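Methionyl-tRNA formyltransferase (Clostridium thermocellum, PDB 1ZGH) probably transfers a formyl group from a 10-formyltetrahydrofolate donor to the amino group of methionine on initiator tRNA. Local coordinates at residues Thr99-Gly113 with Thr128-Thr141. Numbering follows the deposited sequence.
Sequences TCVVFHMTDLPFGRG and TKISAIKVDGGIDT
Val102 and Ile133 sit side by side as an antiparallel hydrogen-bonded pair, their backbones joined by two bonds of 2.9 Å (Val102 N to Ile133 O, Ile133 N to Val102 O). On their side of the sheet Val102 CG2 meets Val135 CG2 at 3.5 Å. Leu108, returning over strand 128-134, settles CD1 between Ile133 CG2 (3.7 Å) and Ser131 CB (3.9 Å); Leu108 and Ile133 cross at about a right angle. The Asp140 carboxylate lies over one face of the His104 ring, offset toward its rim, the planes 36° apart. With CG anti to the backbone N (chi1 177°), the ring reaches Gly111, and His104 NE2 donates to Gly111 O at 2.7 Å, while Asp140 OD2 accepts from Gly113 N through its anti lone pair. By the His-x-Thr-x-Leu-Pro and Asp-Thr-Gly signatures they begin, His104 and Asp140 probably correspond to the formyltransferase active-site histidine and aspartate. Ser131 OG ties down the turning chain, bonding Thr106 O at 2.7 Å. On the reverse face Ala132 CB lies 3.8 Å from Phe103 CE2, and Ile130 CG2 lies near the ring plane at the edge, 4.1 Å from Phe103 CB. There helix 156-178 packs on Phe103 and Ile130; strand 80-83 flanks strand 100-104, and strand 144-151 flanks strand 128-134.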
loop_
_atom_site.group_PDB
_atom_site.type_symbol
_atom_site.label_atom_id
_atom_site.label_comp_id
_atom_site.label_asym_id
_atom_site.label_seq_id
_atom_site.Cartn_x
_atom_site.Cartn_y
_atom_site.Cartn_z
ATOM N N THR A 99 -16.453 8.435 -7.246
ATOM C CA THR A 99 -15.172 9.026 -6.922
ATOM C C THR A 99 -14.368 8.018 -6.139
ATOM O O THR A 99 -14.625 7.741 -4.959
ATOM C CB THR A 99 -15.308 10.345 -6.146
ATOM O OG1 THR A 99 -16.151 11.223 -6.879
ATOM C CG2 THR A 99 -13.963 11.019 -5.996
ATOM N N CYS A 100 -13.381 7.458 -6.815
ATOM C CA CYS A 100 -12.537 6.440 -6.231
ATOM C C CYS A 100 -11.235 7.087 -5.812
ATOM O O CYS A 100 -10.606 7.760 -6.623
ATOM C CB CYS A 100 -12.302 5.307 -7.225
ATOM S SG CYS A 100 -13.747 4.299 -7.550
ATOM N N VAL A 101 -10.839 6.853 -4.557
ATOM C CA VAL A 101 -9.639 7.429 -3.959
ATOM C C VAL A 101 -8.628 6.344 -3.576
ATOM O O VAL A 101 -8.870 5.539 -2.691
ATOM C CB VAL A 101 -9.986 8.256 -2.706
ATOM C CG1 VAL A 101 -8.769 9.017 -2.207
ATOM C CG2 VAL A 101 -11.144 9.197 -3.023
ATOM N N VAL A 102 -7.514 6.317 -4.279
ATOM C CA VAL A 102 -6.393 5.440 -3.950
ATOM C C VAL A 102 -5.334 6.223 -3.179
ATOM O O VAL A 102 -5.140 7.403 -3.412
ATOM C CB VAL A 102 -5.830 4.817 -5.257
ATOM C CG1 VAL A 102 -4.357 4.385 -5.119
ATOM C CG2 VAL A 102 -6.691 3.656 -5.654
ATOM N N PHE A 103 -4.627 5.535 -2.284
ATOM C CA PHE A 103 -3.584 6.122 -1.457
ATOM C C PHE A 103 -2.263 5.516 -1.867
ATOM O O PHE A 103 -1.974 4.375 -1.512
ATOM C CB PHE A 103 -3.902 5.858 0.017
ATOM C CG PHE A 103 -5.116 6.574 0.487
ATOM C CD1 PHE A 103 -6.365 6.006 0.353
ATOM C CD2 PHE A 103 -5.020 7.843 1.038
ATOM C CE1 PHE A 103 -7.478 6.675 0.788
ATOM C CE2 PHE A 103 -6.132 8.498 1.487
ATOM C CZ PHE A 103 -7.354 7.928 1.359
ATOM N N HIS A 104 -1.492 6.245 -2.676
ATOM C CA HIS A 104 -0.300 5.679 -3.312
ATOM C C HIS A 104 0.944 6.285 -2.662
ATOM O O HIS A 104 1.067 7.497 -2.569
ATOM C CB HIS A 104 -0.361 5.901 -4.815
ATOM C CG HIS A 104 0.847 5.434 -5.553
ATOM N ND1 HIS A 104 1.032 4.126 -5.934
ATOM C CD2 HIS A 104 1.941 6.110 -5.981
ATOM C CE1 HIS A 104 2.183 4.015 -6.576
ATOM N NE2 HIS A 104 2.749 5.209 -6.630
HETATM N N MSE A 105 1.838 5.433 -2.156
HETATM C CA MSE A 105 2.895 5.917 -1.249
HETATM C C MSE A 105 4.126 6.484 -1.933
HETATM O O MSE A 105 5.249 6.318 -1.457
HETATM C CB MSE A 105 3.285 4.838 -0.225
HETATM C CG MSE A 105 3.958 3.625 -0.763
HETATM SE SE MSE A 105 4.896 2.695 0.779
HETATM C CE MSE A 105 3.389 2.365 1.893
ATOM N N THR A 106 3.928 7.182 -3.044
ATOM C CA THR A 106 5.014 7.935 -3.646
ATOM C C THR A 106 4.609 9.405 -3.830
ATOM O O THR A 106 3.411 9.776 -3.792
ATOM C CB THR A 106 5.463 7.348 -4.987
ATOM O OG1 THR A 106 4.458 7.593 -5.989
ATOM C CG2 THR A 106 5.727 5.854 -4.859
ATOM N N ASP A 107 5.640 10.217 -4.006
ATOM C CA ASP A 107 5.513 11.636 -4.243
ATOM C C ASP A 107 5.226 11.870 -5.755
ATOM O O ASP A 107 6.088 12.307 -6.527
ATOM C CB ASP A 107 6.810 12.319 -3.743
ATOM C CG ASP A 107 6.679 13.852 -3.635
ATOM O OD1 ASP A 107 5.602 14.390 -3.955
ATOM O OD2 ASP A 107 7.668 14.515 -3.229
ATOM N N LEU A 108 3.994 11.575 -6.162
ATOM C CA LEU A 108 3.605 11.552 -7.585
ATOM C C LEU A 108 3.806 12.911 -8.250
ATOM O O LEU A 108 3.568 13.936 -7.601
ATOM C CB LEU A 108 2.143 11.109 -7.730
ATOM C CG LEU A 108 1.891 9.620 -7.484
ATOM C CD1 LEU A 108 0.392 9.360 -7.299
ATOM C CD2 LEU A 108 2.433 8.797 -8.615
ATOM N N PRO A 109 4.216 12.938 -9.552
ATOM C CA PRO A 109 4.360 11.845 -10.535
ATOM C C PRO A 109 5.620 10.962 -10.431
ATOM O O PRO A 109 5.786 10.044 -11.245
ATOM C CB PRO A 109 4.345 12.588 -11.876
ATOM C CG PRO A 109 5.022 13.900 -11.558
ATOM C CD PRO A 109 4.561 14.244 -10.145
ATOM N N PHE A 110 6.487 11.197 -9.440
ATOM C CA PHE A 110 7.560 10.237 -9.157
ATOM C C PHE A 110 6.941 8.933 -8.619
ATOM O O PHE A 110 6.114 8.950 -7.711
ATOM C CB PHE A 110 8.584 10.788 -8.150
ATOM C CG PHE A 110 9.625 9.778 -7.738
ATOM C CD1 PHE A 110 10.763 9.576 -8.522
ATOM C CD2 PHE A 110 9.468 9.012 -6.583
ATOM C CE1 PHE A 110 11.727 8.618 -8.152
ATOM C CE2 PHE A 110 10.433 8.058 -6.208
ATOM C CZ PHE A 110 11.564 7.874 -7.006
ATOM N N GLY A 111 7.328 7.811 -9.209
ATOM C CA GLY A 111 6.994 6.503 -8.672
ATOM C C GLY A 111 5.585 6.034 -8.926
ATOM O O GLY A 111 4.977 5.393 -8.075
ATOM N N ARG A 112 5.054 6.374 -10.096
ATOM C CA ARG A 112 3.818 5.771 -10.584
ATOM C C ARG A 112 4.045 4.267 -10.745
ATOM O O ARG A 112 5.088 3.863 -11.246
ATOM C CB ARG A 112 3.427 6.379 -11.938
ATOM C CG ARG A 112 2.936 7.827 -11.882
ATOM C CD ARG A 112 2.544 8.331 -13.272
ATOM N NE ARG A 112 2.056 9.707 -13.234
ATOM C CZ ARG A 112 2.036 10.545 -14.275
ATOM N NH1 ARG A 112 2.469 10.171 -15.464
ATOM N NH2 ARG A 112 1.588 11.781 -14.127
ATOM N N GLY A 113 3.091 3.442 -10.318
ATOM C CA GLY A 113 3.160 1.993 -10.588
ATOM C C GLY A 113 3.305 1.088 -9.378
ATOM O O GLY A 113 3.150 1.531 -8.244
ATOM N N THR A 128 9.052 9.234 2.073
ATOM C CA THR A 128 8.229 9.389 0.873
ATOM C C THR A 128 7.001 10.238 1.229
ATOM O O THR A 128 6.932 10.805 2.326
ATOM C CB THR A 128 7.834 7.990 0.291
ATOM O OG1 THR A 128 7.188 8.139 -0.976
ATOM C CG2 THR A 128 6.942 7.187 1.234
ATOM N N LYS A 129 6.045 10.330 0.317
ATOM C CA LYS A 129 4.748 10.923 0.623
ATOM C C LYS A 129 3.667 9.916 0.251
ATOM O O LYS A 129 3.855 9.091 -0.639
ATOM C CB LYS A 129 4.553 12.243 -0.124
ATOM C CG LYS A 129 5.419 13.390 0.408
ATOM C CD LYS A 129 4.901 14.713 -0.026
ATOM C CE LYS A 129 5.929 15.845 0.149
ATOM N NZ LYS A 129 6.503 15.840 1.517
ATOM N N ILE A 130 2.561 9.950 0.979
ATOM C CA ILE A 130 1.357 9.240 0.598
ATOM C C ILE A 130 0.497 10.244 -0.174
ATOM O O ILE A 130 0.181 11.304 0.364
ATOM C CB ILE A 130 0.587 8.726 1.848
ATOM C CG1 ILE A 130 1.526 7.894 2.740
ATOM C CG2 ILE A 130 -0.661 7.922 1.435
ATOM C CD1 ILE A 130 0.899 7.479 4.073
ATOM N N SER A 131 0.188 9.938 -1.440
ATOM C CA SER A 131 -0.665 10.748 -2.277
ATOM C C SER A 131 -2.061 10.131 -2.375
ATOM O O SER A 131 -2.225 8.971 -2.797
ATOM C CB SER A 131 -0.095 10.891 -3.695
ATOM O OG SER A 131 1.239 11.313 -3.687
ATOM N N ALA A 132 -3.067 10.912 -1.984
ATOM C CA ALA A 132 -4.462 10.539 -2.221
ATOM C C ALA A 132 -4.809 11.022 -3.626
ATOM O O ALA A 132 -4.682 12.225 -3.924
ATOM C CB ALA A 132 -5.363 11.152 -1.173
ATOM N N ILE A 133 -5.201 10.085 -4.495
ATOM C CA ILE A 133 -5.501 10.384 -5.899
ATOM C C ILE A 133 -6.827 9.813 -6.370
ATOM O O ILE A 133 -7.294 8.794 -5.865
ATOM C CB ILE A 133 -4.410 9.853 -6.849
ATOM C CG1 ILE A 133 -4.411 8.319 -6.883
ATOM C CG2 ILE A 133 -3.057 10.392 -6.417
ATOM C CD1 ILE A 133 -3.413 7.726 -7.852
ATOM N N LYS A 134 -7.419 10.489 -7.347
ATOM C CA LYS A 134 -8.674 10.073 -7.937
ATOM C C LYS A 134 -8.360 9.111 -9.064
ATOM O O LYS A 134 -7.706 9.484 -10.049
ATOM C CB LYS A 134 -9.440 11.275 -8.508
ATOM C CG LYS A 134 -10.880 10.927 -8.866
ATOM C CD LYS A 134 -11.610 12.071 -9.474
ATOM C CE LYS A 134 -12.992 11.633 -9.930
ATOM N NZ LYS A 134 -13.873 12.815 -10.155
ATOM N N VAL A 135 -8.835 7.891 -8.942
ATOM C CA VAL A 135 -8.608 6.863 -9.957
ATOM C C VAL A 135 -9.171 7.303 -11.330
ATOM O O VAL A 135 -10.322 7.755 -11.413
ATOM C CB VAL A 135 -9.266 5.556 -9.502
ATOM C CG1 VAL A 135 -9.107 4.456 -10.530
ATOM C CG2 VAL A 135 -8.672 5.142 -8.141
ATOM N N ASP A 136 -8.360 7.181 -12.382
ATOM C CA ASP A 136 -8.784 7.586 -13.741
ATOM C C ASP A 136 -8.471 6.529 -14.796
ATOM O O ASP A 136 -8.470 6.834 -15.994
ATOM C CB ASP A 136 -8.098 8.891 -14.142
ATOM C CG ASP A 136 -6.564 8.744 -14.258
ATOM O OD1 ASP A 136 -6.014 7.642 -14.003
ATOM O OD2 ASP A 136 -5.907 9.745 -14.593
ATOM N N GLY A 137 -8.173 5.305 -14.383
ATOM C CA GLY A 137 -7.886 4.249 -15.364
ATOM C C GLY A 137 -6.442 4.109 -15.869
ATOM O O GLY A 137 -6.054 3.019 -16.320
ATOM N N GLY A 138 -5.656 5.191 -15.830
ATOM C CA GLY A 138 -4.206 5.100 -16.067
ATOM C C GLY A 138 -3.473 4.622 -14.824
ATOM O O GLY A 138 -4.044 4.574 -13.729
ATOM N N ILE A 139 -2.201 4.264 -14.984
ATOM C CA ILE A 139 -1.393 3.777 -13.871
ATOM C C ILE A 139 -0.968 4.953 -12.995
ATOM O O ILE A 139 0.011 5.643 -13.285
ATOM C CB ILE A 139 -0.129 3.034 -14.361
ATOM C CG1 ILE A 139 -0.478 1.879 -15.313
ATOM C CG2 ILE A 139 0.675 2.512 -13.176
ATOM C CD1 ILE A 139 -1.068 0.681 -14.619
ATOM N N ASP A 140 -1.742 5.203 -11.953
ATOM C CA ASP A 140 -1.443 6.226 -10.952
ATOM C C ASP A 140 -1.269 7.632 -11.550
ATOM O O ASP A 140 -0.451 8.418 -11.081
ATOM C CB ASP A 140 -0.236 5.801 -10.107
ATOM C CG ASP A 140 -0.503 4.525 -9.306
ATOM O OD1 ASP A 140 -1.589 4.389 -8.703
ATOM O OD2 ASP A 140 0.365 3.648 -9.288
ATOM N N THR A 141 -2.066 7.935 -12.579
ATOM C CA THR A 141 -2.009 9.209 -13.304
ATOM C C THR A 141 -3.054 10.222 -12.816
ATOM O O THR A 141 -3.069 11.363 -13.248
ATOM C CB THR A 141 -2.253 8.980 -14.817
ATOM O OG1 THR A 141 -3.353 8.082 -14.976
ATOM C CG2 THR A 141 -1.026 8.375 -15.484
HETATM O O HOH W 1 8.220 9.069 -3.332
#